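Local structure of threonine synthase (Brucella melitensis bv. 1, 4F4F) at residues Ser146-Gly151 with Ala418-Ala423; Pro41-Glu46 with Ala60-Thr65; Met6-Thr11 with Ile227-Ile232. The protein probably catalyses the pyridoxal-phosphate-dependent conversion of O-phospho-L-homoserine and water to L-threonine and phosphate, the last step of threonine biosynthesis. One frame throughout, in Å; residues are numbered along the deposited sequence.

Interaction 1: residues Ser146-Gly151 with Ala418-Ala423; sequences SGDTGG and AKFPDA
Asp148 and Lys419 extend from opposite directions and meet in a salt bridge, with NZ of Lys419 donating to OD2 of Asp148 at 3.0 Å. The ammonium reaches OD2 on its anti side, 18° out of the carboxylate plane. The lysine chain is bent at three of its four torsions (chi2 -57°, for example), which brings NZ round to the carboxylate. The Phe420 ring brings CZ to the same group, 3.6 Å from OD2 of Asp148 and 3.9 Å from OD1. Ring and carboxylate planes are only 19° apart, but the approach is oblique. A water adds a second bridge, donating to Asp148 O at 2.7 Å and accepting from Lys419 NZ at 3.1 Å. Gln178 NE2 also donates to Asp148 OD2, so this oxygen is gripped by two side chains. Phe420 also meets the ring of His391, a residue of the cofactor pocket, and its side chain comes within about 5 Å of the bound pyridoxal phosphate (nearest atoms). Asp148 opens helix 148-157, just after strand 139-144 of the parallel sheet, whereas Lys419 and Phe420 follow strand 409-413 of the mixed sheet. The contact thus links segments that follow strands of the two sheets, consistent with the active-site cleft of fold type II pyridoxal-phosphate enzymes.

Interaction 2: residues Pro41-Glu46 with Ala60-Thr65; sequences PQFTAE and ALAVLT
Phe43 sits on an extended backbone, phi -121° and psi 124°, facing the helical turn that carries Ala62 and Val63. This is loop-on-helix packing in the N-terminal part of threonine synthase: Pro41 to Thr44 run as a loop into helix 45-49, for which Thr44 is the N-cap, and helix 56-64 offers its flank. No hydrogen bond joins the two segments, so the contact rests on one aromatic side chain. With CG beside the backbone N and anti to the carbonyl carbon (chi1 -79°), the ring of Phe43 is directed at the helix and touches it through CZ. That atom lies 3.4 Å from Ala62 O, which sits at the ring edge and in its plane, where a C-H can point at the oxygen. Four residues on from Ala62 stands Pro66, which has no N-H to give this carbonyl. The apolar contacts are looser: Phe43 CZ is 4.5 Å from Ala62 CB and 4.3 Å from Val63 CG2. Val63 also packs on Val236 and Phe240 of helix 236-245, while Phe43 shares backbone hydrogen bonds with Met274. In the residue just before Ala62, Leu61 O accepts twice from Thr65, from OG1 at 2.6 Å and from N at 3.1 Å, the two donors arriving from opposite faces of the carbonyl plane.

Interaction 3: residues Met6-Thr11 with Ile227-Ile232; sequences MKYVST and INWARI
Tyr8 and Trp229 alone carry this buried contact, and both side chains point into it. Followed from its start, the first segment leads through Met6 and Lys7 into strand 8-10, and its backbone pairs with the neighbouring strand 35-37 and its flank, Lys7 with Gln38 and Val9 with Leu36. Tyr8 sets its CG beside the backbone N and anti to the carbonyl carbon (chi1 -74°), which sends the phenol toward the indole. The two side chains cross at about a right angle. CE1 of Tyr8 lies over one face of the Trp229 ring, 3.2 Å above its plane and offset toward the rim, with nearest neighbours Trp229 NE1 at 3.3 Å and CD1 at 3.5 Å. The tyrosine ring and the five-membered ring of Trp229 have centroids 4.7 Å apart and planes at 52°, an oblique aromatic pair. The hydroxyl of Tyr8 hydrogen-bonds to Phe67 O, which ties down the far end of the ring. Beyond Val9 the strand ends at Ser10, and Thr11 lies in the loop that follows. Across the contact, Asn228 caps a short, weakly bonded helical turn at about 229-232: its OD1 accepts from Ala230 N at 2.9 Å, with a nearly straight N-H...O angle of 174°. Tyr8 and Trp229 both pack on Pro37 of strand 35-37 as well. The contact joins the small antiparallel sheet of strands 8-10 and 35-37 from the N-terminal region to the pyridoxal-phosphate-dependent fold of threonine synthase.

Interactions 2 and 3 are neighbours, with centres 18 Å apart, and touch where Pro41 CG packs on Met6 CE at 3.7 Å. Interaction 1, on helices 148-157 and 421-428, lies across the chain's centre, 34 Å from interaction 2 and 28 Å from interaction 3 between centres, although its nearest atoms come within about 4 Å of interaction 3 without touching. Along the chain, both segments of interaction 2 fall between those of interaction 3, and interaction 1 alternates with interaction 3. The N-terminal region is thus packed within itself at helices 45-49 and 56-64 and onto the cofactor-binding fold through strand 8-10, while interaction 1 joins the C-terminal part to that fold close to pyridoxal phosphate.

Interaction 1: residues Ser146-Gly151 with Ala418-Ala423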
ATOM      1  N   SER A 146      -8.364   1.549  11.652  1.00 21.14           N
ATOM      2  CA  SER A 146      -9.745   1.990  11.699  1.00 23.36           C
ATOM      3  C   SER A 146     -10.623   0.979  10.978  1.00 25.05           C
ATOM      4  O   SER A 146     -11.837   1.131  10.965  1.00 27.01           O
ATOM      5  CB  SER A 146      -9.884   3.353  11.020  1.00 25.77           C
ATOM      6  OG  SER A 146      -9.462   3.204   9.674  1.00 25.72           O
ATOM      7  N   GLY A 147     -10.031  -0.039  10.348  1.00 25.84           N
ATOM      8  CA  GLY A 147     -10.827  -1.139   9.804  1.00 27.08           C
ATOM      9  C   GLY A 147     -10.187  -1.894   8.663  1.00 27.15           C
ATOM     10  O   GLY A 147     -10.047  -3.131   8.727  1.00 29.45           O
ATOM     11  N   ASP A 148      -9.748  -1.166   7.641  1.00 27.18           N
ATOM     12  CA  ASP A 148      -9.319  -1.794   6.384  1.00 27.15           C
ATOM     13  C   ASP A 148      -7.912  -2.409   6.376  1.00 24.95           C
ATOM     14  O   ASP A 148      -7.696  -3.565   5.898  1.00 23.65           O
ATOM     15  CB  ASP A 148      -9.503  -0.811   5.210  1.00 30.47           C
ATOM     16  CG  ASP A 148     -10.999  -0.507   4.920  1.00 33.10           C
ATOM     17  OD1 ASP A 148     -11.592   0.376   5.596  1.00 34.77           O
ATOM     18  OD2 ASP A 148     -11.583  -1.123   3.995  1.00 34.00           O
ATOM     19  N   THR A 149      -6.938  -1.660   6.870  1.00 22.16           N
ATOM     20  CA  THR A 149      -5.581  -2.191   6.905  1.00 20.42           C
ATOM     21  C   THR A 149      -5.450  -3.429   7.790  1.00 18.11           C
ATOM     22  O   THR A 149      -4.746  -4.383   7.429  1.00 17.58           O
ATOM     23  CB  THR A 149      -4.576  -1.105   7.328  1.00 21.25           C
ATOM     24  OG1 THR A 149      -4.759   0.016   6.469  1.00 22.32           O
ATOM     25  CG2 THR A 149      -3.117  -1.612   7.164  1.00 21.92           C
ATOM     26  N   GLY A 150      -6.133  -3.428   8.925  1.00 16.20           N
ATOM     27  CA  GLY A 150      -6.099  -4.572   9.843  1.00 15.53           C
ATOM     28  C   GLY A 150      -6.568  -5.854   9.188  1.00 14.91           C
ATOM     29  O   GLY A 150      -5.970  -6.910   9.386  1.00 14.45           O
ATOM     30  N   GLY A 151      -7.625  -5.759   8.393  1.00 15.07           N
ATOM     31  CA  GLY A 151      -8.094  -6.886   7.629  1.00 15.42           C
ATOM     32  C   GLY A 151      -7.065  -7.462   6.668  1.00 15.11           C
ATOM     33  O   GLY A 151      -6.798  -8.689   6.653  1.00 14.72           O
ATOM     34  N   ALA A 418     -18.051  -2.922  -2.803  1.00 19.45           N
ATOM     35  CA  ALA A 418     -18.685  -3.458  -1.601  1.00 20.75           C
ATOM     36  C   ALA A 418     -17.950  -3.137  -0.298  1.00 21.04           C
ATOM     37  O   ALA A 418     -18.513  -3.340   0.761  1.00 21.91           O
ATOM     38  CB  ALA A 418     -18.926  -4.966  -1.710  1.00 20.74           C
ATOM     39  N   LYS A 419     -16.716  -2.641  -0.377  1.00 21.17           N
ATOM     40  CA  LYS A 419     -15.963  -2.204   0.797  1.00 21.79           C
ATOM     41  C   LYS A 419     -16.426  -0.844   1.316  1.00 22.92           C
ATOM     42  O   LYS A 419     -16.118  -0.490   2.462  1.00 23.33           O
ATOM     43  CB  LYS A 419     -14.448  -2.131   0.509  1.00 22.06           C
ATOM     44  CG  LYS A 419     -13.678  -3.443   0.623  1.00 22.33           C
ATOM     45  CD  LYS A 419     -13.855  -4.039   2.027  1.00 23.65           C
ATOM     46  CE  LYS A 419     -12.587  -4.594   2.674  1.00 23.52           C
ATOM     47  NZ  LYS A 419     -11.377  -3.754   2.640  1.00 23.12           N
ATOM     48  N   PHE A 420     -17.141  -0.078   0.484  1.00 23.22           N
ATOM     49  CA  PHE A 420     -17.600   1.273   0.855  1.00 23.58           C
ATOM     50  C   PHE A 420     -19.006   1.460   0.324  1.00 24.22           C
ATOM     51  O   PHE A 420     -19.265   2.363  -0.469  1.00 24.54           O
ATOM     52  CB  PHE A 420     -16.601   2.309   0.323  1.00 22.98           C
ATOM     53  CG  PHE A 420     -15.234   2.146   0.929  1.00 22.65           C
ATOM     54  CD1 PHE A 420     -14.990   2.569   2.227  1.00 22.80           C
ATOM     55  CD2 PHE A 420     -14.242   1.440   0.257  1.00 21.84           C
ATOM     56  CE1 PHE A 420     -13.763   2.358   2.821  1.00 22.79           C
ATOM     57  CE2 PHE A 420     -13.021   1.222   0.838  1.00 21.79           C
ATOM     58  CZ  PHE A 420     -12.775   1.679   2.126  1.00 22.01           C
ATOM     59  N   PRO A 421     -19.931   0.600   0.774  1.00 24.77           N
ATOM     60  CA  PRO A 421     -21.264   0.580   0.218  1.00 25.41           C
ATOM     61  C   PRO A 421     -22.057   1.876   0.461  1.00 25.96           C
ATOM     62  O   PRO A 421     -22.856   2.247  -0.389  1.00 25.74           O
ATOM     63  CB  PRO A 421     -21.919  -0.598   0.940  1.00 26.19           C
ATOM     64  CG  PRO A 421     -21.238  -0.643   2.269  1.00 26.30           C
ATOM     65  CD  PRO A 421     -19.821  -0.259   1.972  1.00 25.37           C
ATOM     66  N   ASP A 422     -21.831   2.564   1.587  1.00 25.69           N
ATOM     67  CA  ASP A 422     -22.616   3.787   1.892  1.00 26.79           C
ATOM     68  C   ASP A 422     -22.396   4.872   0.833  1.00 25.21           C
ATOM     69  O   ASP A 422     -23.351   5.503   0.326  1.00 24.83           O
ATOM     70  CB  ASP A 422     -22.251   4.385   3.262  1.00 28.13           C
ATOM     71  CG  ASP A 422     -22.770   3.565   4.437  1.00 30.27           C
ATOM     72  OD1 ASP A 422     -23.522   2.600   4.232  1.00 32.14           O
ATOM     73  OD2 ASP A 422     -22.415   3.915   5.586  1.00 32.19           O
ATOM     74  N   ALA A 423     -21.130   5.115   0.543  1.00 23.38           N
ATOM     75  CA  ALA A 423     -20.765   6.155  -0.393  1.00 22.81           C
ATOM     76  C   ALA A 423     -21.230   5.768  -1.796  1.00 22.33           C
ATOM     77  O   ALA A 423     -21.701   6.607  -2.535  1.00 22.33           O
ATOM     78  CB  ALA A 423     -19.273   6.371  -0.375  1.00 22.08           C
TER
HETATM   79  O   HOH W   1      -8.372  -4.341   3.362  1.00 16.84           O

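Interaction 2: residues Pro41-Glu46 with Ala60-Thr65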
ATOM      1  N   PRO A  41      17.263  -2.410 -10.393  1.00 13.16           N
ATOM      2  CA  PRO A  41      17.452  -3.461 -11.397  1.00 13.62           C
ATOM      3  C   PRO A  41      16.915  -2.981 -12.731  1.00 13.09           C
ATOM      4  O   PRO A  41      15.939  -2.250 -12.750  1.00 12.94           O
ATOM      5  CB  PRO A  41      16.579  -4.599 -10.863  1.00 13.74           C
ATOM      6  CG  PRO A  41      16.488  -4.338  -9.402  1.00 13.69           C
ATOM      7  CD  PRO A  41      16.372  -2.850  -9.317  1.00 13.28           C
ATOM      8  N   GLN A  42      17.584  -3.322 -13.813  1.00 12.95           N
ATOM      9  CA  GLN A  42      17.225  -2.783 -15.103  1.00 13.18           C
ATOM     10  C   GLN A  42      16.703  -3.853 -16.039  1.00 13.65           C
ATOM     11  O   GLN A  42      17.213  -4.969 -16.081  1.00 14.05           O
ATOM     12  CB  GLN A  42      18.422  -2.089 -15.753  1.00 13.34           C
ATOM     13  CG  GLN A  42      18.894  -0.906 -14.961  1.00 12.85           C
ATOM     14  CD  GLN A  42      17.883   0.209 -14.991  1.00 12.41           C
ATOM     15  OE1 GLN A  42      17.428   0.619 -16.064  1.00 13.23           O
ATOM     16  NE2 GLN A  42      17.535   0.722 -13.822  1.00 11.94           N
ATOM     17  N   PHE A  43      15.698  -3.463 -16.821  1.00 14.03           N
ATOM     18  CA  PHE A  43      15.169  -4.269 -17.925  1.00 15.16           C
ATOM     19  C   PHE A  43      15.284  -3.494 -19.228  1.00 15.54           C
ATOM     20  O   PHE A  43      14.779  -2.378 -19.331  1.00 15.82           O
ATOM     21  CB  PHE A  43      13.684  -4.596 -17.692  1.00 15.92           C
ATOM     22  CG  PHE A  43      13.452  -5.696 -16.726  1.00 16.49           C
ATOM     23  CD1 PHE A  43      13.655  -5.511 -15.374  1.00 16.35           C
ATOM     24  CD2 PHE A  43      13.009  -6.929 -17.171  1.00 18.22           C
ATOM     25  CE1 PHE A  43      13.448  -6.548 -14.478  1.00 16.97           C
ATOM     26  CE2 PHE A  43      12.782  -7.958 -16.277  1.00 18.85           C
ATOM     27  CZ  PHE A  43      13.012  -7.768 -14.932  1.00 17.75           C
ATOM     28  N   THR A  44      15.951  -4.076 -20.224  1.00 16.22           N
ATOM     29  CA  THR A  44      15.951  -3.528 -21.585  1.00 16.42           C
ATOM     30  C   THR A  44      14.602  -3.761 -22.255  1.00 16.07           C
ATOM     31  O   THR A  44      13.797  -4.539 -21.758  1.00 15.40           O
ATOM     32  CB  THR A  44      16.996  -4.203 -22.497  1.00 17.20           C
ATOM     33  OG1 THR A  44      16.640  -5.591 -22.625  1.00 16.74           O
ATOM     34  CG2 THR A  44      18.418  -3.995 -21.926  1.00 17.58           C
ATOM     35  N   ALA A  45      14.356  -3.073 -23.366  1.00 16.35           N
ATOM     36  CA  ALA A  45      13.122  -3.301 -24.158  1.00 16.52           C
ATOM     37  C   ALA A  45      12.958  -4.801 -24.487  1.00 16.73           C
ATOM     38  O   ALA A  45      11.892  -5.367 -24.323  1.00 16.00           O
ATOM     39  CB  ALA A  45      13.130  -2.466 -25.433  1.00 16.95           C
ATOM     40  N   GLU A  46      14.027  -5.453 -24.923  1.00 17.74           N
ATOM     41  CA  GLU A  46      13.929  -6.886 -25.271  1.00 18.33           C
ATOM     42  C   GLU A  46      13.616  -7.750 -24.046  1.00 17.24           C
ATOM     43  O   GLU A  46      12.914  -8.726 -24.169  1.00 16.44           O
ATOM     44  CB  GLU A  46      15.234  -7.406 -25.922  1.00 19.84           C
ATOM     45  CG  GLU A  46      15.375  -7.018 -27.356  1.00 21.47           C
ATOM     46  CD  GLU A  46      14.326  -7.680 -28.210  1.00 22.36           C
ATOM     47  OE1 GLU A  46      13.959  -8.842 -27.955  1.00 23.98           O
ATOM     48  OE2 GLU A  46      13.852  -7.023 -29.124  1.00 23.61           O
ATOM     49  N   ALA A  60       6.065 -11.463 -11.817  1.00 11.08           N
ATOM     50  CA  ALA A  60       6.467 -11.120 -10.447  1.00 11.00           C
ATOM     51  C   ALA A  60       7.861 -11.691 -10.112  1.00 11.35           C
ATOM     52  O   ALA A  60       8.710 -11.005  -9.576  1.00 11.59           O
ATOM     53  CB  ALA A  60       5.412 -11.616  -9.457  1.00 10.72           C
ATOM     54  N   LEU A  61       8.121 -12.918 -10.491  1.00 11.99           N
ATOM     55  CA  LEU A  61       9.425 -13.521 -10.208  1.00 12.33           C
ATOM     56  C   LEU A  61      10.524 -12.793 -10.981  1.00 12.48           C
ATOM     57  O   LEU A  61      11.585 -12.485 -10.421  1.00 12.59           O
ATOM     58  CB  LEU A  61       9.394 -15.002 -10.515  1.00 12.99           C
ATOM     59  CG  LEU A  61       8.567 -15.879  -9.570  1.00 13.11           C
ATOM     60  CD1 LEU A  61       8.366 -17.243 -10.185  1.00 13.82           C
ATOM     61  CD2 LEU A  61       9.214 -15.972  -8.208  1.00 13.15           C
ATOM     62  N   ALA A  62      10.265 -12.474 -12.248  1.00 12.35           N
ATOM     63  CA  ALA A  62      11.220 -11.739 -13.067  1.00 12.46           C
ATOM     64  C   ALA A  62      11.504 -10.366 -12.466  1.00 12.19           C
ATOM     65  O   ALA A  62      12.684  -9.981 -12.341  1.00 12.50           O
ATOM     66  CB  ALA A  62      10.741 -11.615 -14.523  1.00 12.55           C
ATOM     67  N   VAL A  63      10.460  -9.648 -12.067  1.00 11.48           N
ATOM     68  CA  VAL A  63      10.570  -8.230 -11.664  1.00 11.52           C
ATOM     69  C   VAL A  63      11.132  -8.085 -10.238  1.00 11.42           C
ATOM     70  O   VAL A  63      11.952  -7.198  -9.945  1.00 11.51           O
ATOM     71  CB  VAL A  63       9.170  -7.553 -11.920  1.00 11.44           C
ATOM     72  CG1 VAL A  63       8.935  -6.260 -11.178  1.00 11.97           C
ATOM     73  CG2 VAL A  63       9.004  -7.384 -13.441  1.00 11.79           C
ATOM     74  N   LEU A  64      10.722  -8.974  -9.346  1.00 11.32           N
ATOM     75  CA  LEU A  64      11.087  -8.895  -7.946  1.00 11.44           C
ATOM     76  C   LEU A  64      12.402  -9.579  -7.540  1.00 11.97           C
ATOM     77  O   LEU A  64      13.058  -9.116  -6.590  1.00 11.98           O
ATOM     78  CB  LEU A  64       9.943  -9.426  -7.054  1.00 11.02           C
ATOM     79  CG  LEU A  64       8.614  -8.701  -7.229  1.00 10.81           C
ATOM     80  CD1 LEU A  64       7.574  -9.256  -6.286  1.00 11.05           C
ATOM     81  CD2 LEU A  64       8.733  -7.172  -7.075  1.00 10.64           C
ATOM     82  N   THR A  65      12.783 -10.671  -8.204  1.00 12.40           N
ATOM     83  CA  THR A  65      13.944 -11.435  -7.779  1.00 13.07           C
ATOM     84  C   THR A  65      15.219 -10.582  -7.579  1.00 13.50           C
ATOM     85  O   THR A  65      15.916 -10.753  -6.581  1.00 13.54           O
ATOM     86  CB  THR A  65      14.215 -12.636  -8.736  1.00 13.63           C
ATOM     87  OG1 THR A  65      13.152 -13.560  -8.616  1.00 13.51           O
ATOM     88  CG2 THR A  65      15.507 -13.401  -8.427  1.00 14.48           C
TER

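Interaction 3: residues Met6-Thr11 with Ile227-Ile232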
ATOM      1  N   MET A   6      21.985  -6.940  -3.984  1.00 25.89           N
ATOM      2  CA  MET A   6      21.252  -5.703  -3.774  1.00 21.93           C
ATOM      3  C   MET A   6      21.499  -5.150  -2.372  1.00 20.01           C
ATOM      4  O   MET A   6      21.419  -5.864  -1.403  1.00 19.49           O
ATOM      5  CB  MET A   6      19.757  -5.948  -4.013  1.00 22.36           C
ATOM      6  CG  MET A   6      18.887  -4.716  -3.855  1.00 21.49           C
ATOM      7  SD  MET A   6      19.373  -3.425  -4.995  1.00 22.43           S
ATOM      8  CE  MET A   6      18.767  -4.219  -6.498  1.00 21.53           C
ATOM      9  N   LYS A   7      21.844  -3.870  -2.280  1.00 16.52           N
ATOM     10  CA  LYS A   7      21.950  -3.186  -0.998  1.00 16.05           C
ATOM     11  C   LYS A   7      20.866  -2.115  -0.935  1.00 14.55           C
ATOM     12  O   LYS A   7      20.334  -1.707  -1.964  1.00 12.92           O
ATOM     13  CB  LYS A   7      23.341  -2.552  -0.840  1.00 16.87           C
ATOM     14  N   TYR A   8      20.586  -1.671   0.286  1.00 13.75           N
ATOM     15  CA  TYR A   8      19.538  -0.745   0.573  1.00 12.48           C
ATOM     16  C   TYR A   8      20.103   0.366   1.432  1.00 12.07           C
ATOM     17  O   TYR A   8      20.790   0.108   2.409  1.00 13.10           O
ATOM     18  CB  TYR A   8      18.395  -1.466   1.294  1.00 12.24           C
ATOM     19  CG  TYR A   8      17.612  -2.337   0.335  1.00 11.86           C
ATOM     20  CD1 TYR A   8      16.519  -1.822  -0.357  1.00 11.58           C
ATOM     21  CD2 TYR A   8      17.960  -3.674   0.111  1.00 12.54           C
ATOM     22  CE1 TYR A   8      15.799  -2.595  -1.270  1.00 11.37           C
ATOM     23  CE2 TYR A   8      17.280  -4.457  -0.823  1.00 12.43           C
ATOM     24  CZ  TYR A   8      16.188  -3.925  -1.498  1.00 12.05           C
ATOM     25  OH  TYR A   8      15.467  -4.681  -2.407  1.00 11.96           O
ATOM     26  N   VAL A   9      19.823   1.599   1.034  1.00 11.24           N
ATOM     27  CA  VAL A   9      20.341   2.790   1.692  1.00 11.12           C
ATOM     28  C   VAL A   9      19.166   3.639   2.224  1.00 10.88           C
ATOM     29  O   VAL A   9      18.044   3.551   1.705  1.00 10.73           O
ATOM     30  CB  VAL A   9      21.230   3.639   0.739  1.00 11.24           C
ATOM     31  CG1 VAL A   9      22.409   2.773   0.215  1.00 12.11           C
ATOM     32  CG2 VAL A   9      20.403   4.250  -0.388  1.00 10.03           C
ATOM     33  N   SER A  10      19.426   4.452   3.253  1.00 10.63           N
ATOM     34  CA  SER A  10      18.399   5.323   3.801  1.00 10.68           C
ATOM     35  C   SER A  10      18.313   6.639   3.076  1.00 10.54           C
ATOM     36  O   SER A  10      19.345   7.269   2.733  1.00 11.01           O
ATOM     37  CB  SER A  10      18.692   5.608   5.288  1.00 11.72           C
ATOM     38  OG  SER A  10      17.756   6.503   5.825  1.00 11.73           O
ATOM     39  N   THR A  11      17.096   7.120   2.932  1.00 10.35           N
ATOM     40  CA  THR A  11      16.877   8.490   2.520  1.00 10.41           C
ATOM     41  C   THR A  11      17.568   9.582   3.364  1.00 10.97           C
ATOM     42  O   THR A  11      17.673  10.720   2.883  1.00 10.98           O
ATOM     43  CB  THR A  11      15.374   8.811   2.455  1.00 10.64           C
ATOM     44  OG1 THR A  11      14.774   8.586   3.742  1.00 10.50           O
ATOM     45  CG2 THR A  11      14.659   7.960   1.322  1.00 10.44           C
ATOM     46  N   ILE A 227       5.441   2.160   5.423  1.00 23.84           N
ATOM     47  CA  ILE A 227       6.818   2.557   5.049  1.00 22.79           C
ATOM     48  C   ILE A 227       7.885   1.454   4.904  1.00 21.72           C
ATOM     49  O   ILE A 227       9.010   1.738   4.471  1.00 20.66           O
ATOM     50  CB  ILE A 227       7.353   3.721   5.949  1.00 23.16           C
ATOM     51  CG1 ILE A 227       7.497   3.340   7.435  1.00 23.52           C
ATOM     52  CG2 ILE A 227       6.468   4.966   5.798  1.00 22.45           C
ATOM     53  CD1 ILE A 227       8.673   2.427   7.738  1.00 23.36           C
ATOM     54  N   ASN A 228       7.565   0.202   5.213  1.00 21.51           N
ATOM     55  CA  ASN A 228       8.522  -0.867   4.979  1.00 20.82           C
ATOM     56  C   ASN A 228       8.685  -1.007   3.465  1.00 19.27           C
ATOM     57  O   ASN A 228       7.713  -0.922   2.738  1.00 18.97           O
ATOM     58  CB  ASN A 228       8.023  -2.189   5.572  1.00 23.76           C
ATOM     59  CG  ASN A 228       9.126  -3.254   5.652  1.00 24.80           C
ATOM     60  OD1 ASN A 228       9.751  -3.662   4.631  1.00 27.37           O
ATOM     61  ND2 ASN A 228       9.391  -3.702   6.848  1.00 24.64           N
ATOM     62  N   TRP A 229       9.916  -1.168   3.017  1.00 18.53           N
ATOM     63  CA  TRP A 229      10.221  -1.409   1.612  1.00 18.56           C
ATOM     64  C   TRP A 229       9.374  -2.558   1.035  1.00 19.12           C
ATOM     65  O   TRP A 229       9.004  -2.494  -0.099  1.00 17.70           O
ATOM     66  CB  TRP A 229      11.721  -1.621   1.424  1.00 17.66           C
ATOM     67  CG  TRP A 229      12.064  -2.064   0.034  1.00 17.30           C
ATOM     68  CD1 TRP A 229      12.530  -3.312  -0.380  1.00 16.92           C
ATOM     69  CD2 TRP A 229      11.878  -1.282  -1.210  1.00 16.47           C
ATOM     70  NE1 TRP A 229      12.653  -3.351  -1.741  1.00 16.73           N
ATOM     71  CE2 TRP A 229      12.308  -2.148  -2.299  1.00 16.24           C
ATOM     72  CE3 TRP A 229      11.433   0.007  -1.499  1.00 16.06           C
ATOM     73  CZ2 TRP A 229      12.264  -1.735  -3.607  1.00 15.92           C
ATOM     74  CZ3 TRP A 229      11.417   0.418  -2.823  1.00 15.75           C
ATOM     75  CH2 TRP A 229      11.807  -0.438  -3.850  1.00 15.79           C
ATOM     76  N   ALA A 230       8.976  -3.575   1.827  1.00 21.05           N
ATOM     77  CA  ALA A 230       8.215  -4.731   1.263  1.00 22.03           C
ATOM     78  C   ALA A 230       6.711  -4.478   1.136  1.00 23.48           C
ATOM     79  O   ALA A 230       5.992  -5.259   0.479  1.00 24.86           O
ATOM     80  CB  ALA A 230       8.501  -6.001   2.053  1.00 23.63           C
ATOM     81  N   ARG A 231       6.205  -3.395   1.704  1.00 22.74           N
ATOM     82  CA  ARG A 231       4.870  -2.943   1.302  1.00 23.17           C
ATOM     83  C   ARG A 231       4.906  -2.291  -0.049  1.00 22.17           C
ATOM     84  O   ARG A 231       3.860  -2.140  -0.706  1.00 24.01           O
ATOM     85  CB  ARG A 231       4.261  -1.934   2.306  1.00 23.88           C
ATOM     86  CG  ARG A 231       3.733  -2.569   3.576  1.00 24.97           C
ATOM     87  CD  ARG A 231       2.346  -3.174   3.386  1.00 25.37           C
ATOM     88  NE  ARG A 231       1.348  -2.124   3.300  1.00 25.79           N
ATOM     89  CZ  ARG A 231       0.796  -1.506   4.351  1.00 29.07           C
ATOM     90  NH1 ARG A 231       1.108  -1.847   5.600  1.00 28.98           N
ATOM     91  NH2 ARG A 231      -0.074  -0.511   4.159  1.00 30.03           N
ATOM     92  N   ILE A 232       6.074  -1.792  -0.455  1.00 19.59           N
ATOM     93  CA  ILE A 232       6.125  -1.112  -1.746  1.00 17.65           C
ATOM     94  C   ILE A 232       6.568  -2.053  -2.847  1.00 15.53           C
ATOM     95  O   ILE A 232       5.941  -2.141  -3.877  1.00 14.70           O
ATOM     96  CB  ILE A 232       7.053   0.101  -1.711  1.00 17.97           C
ATOM     97  CG1 ILE A 232       6.464   1.160  -0.749  1.00 18.81           C
ATOM     98  CG2 ILE A 232       7.233   0.670  -3.126  1.00 17.69           C
ATOM     99  CD1 ILE A 232       7.326   2.408  -0.686  1.00 19.67           C
TER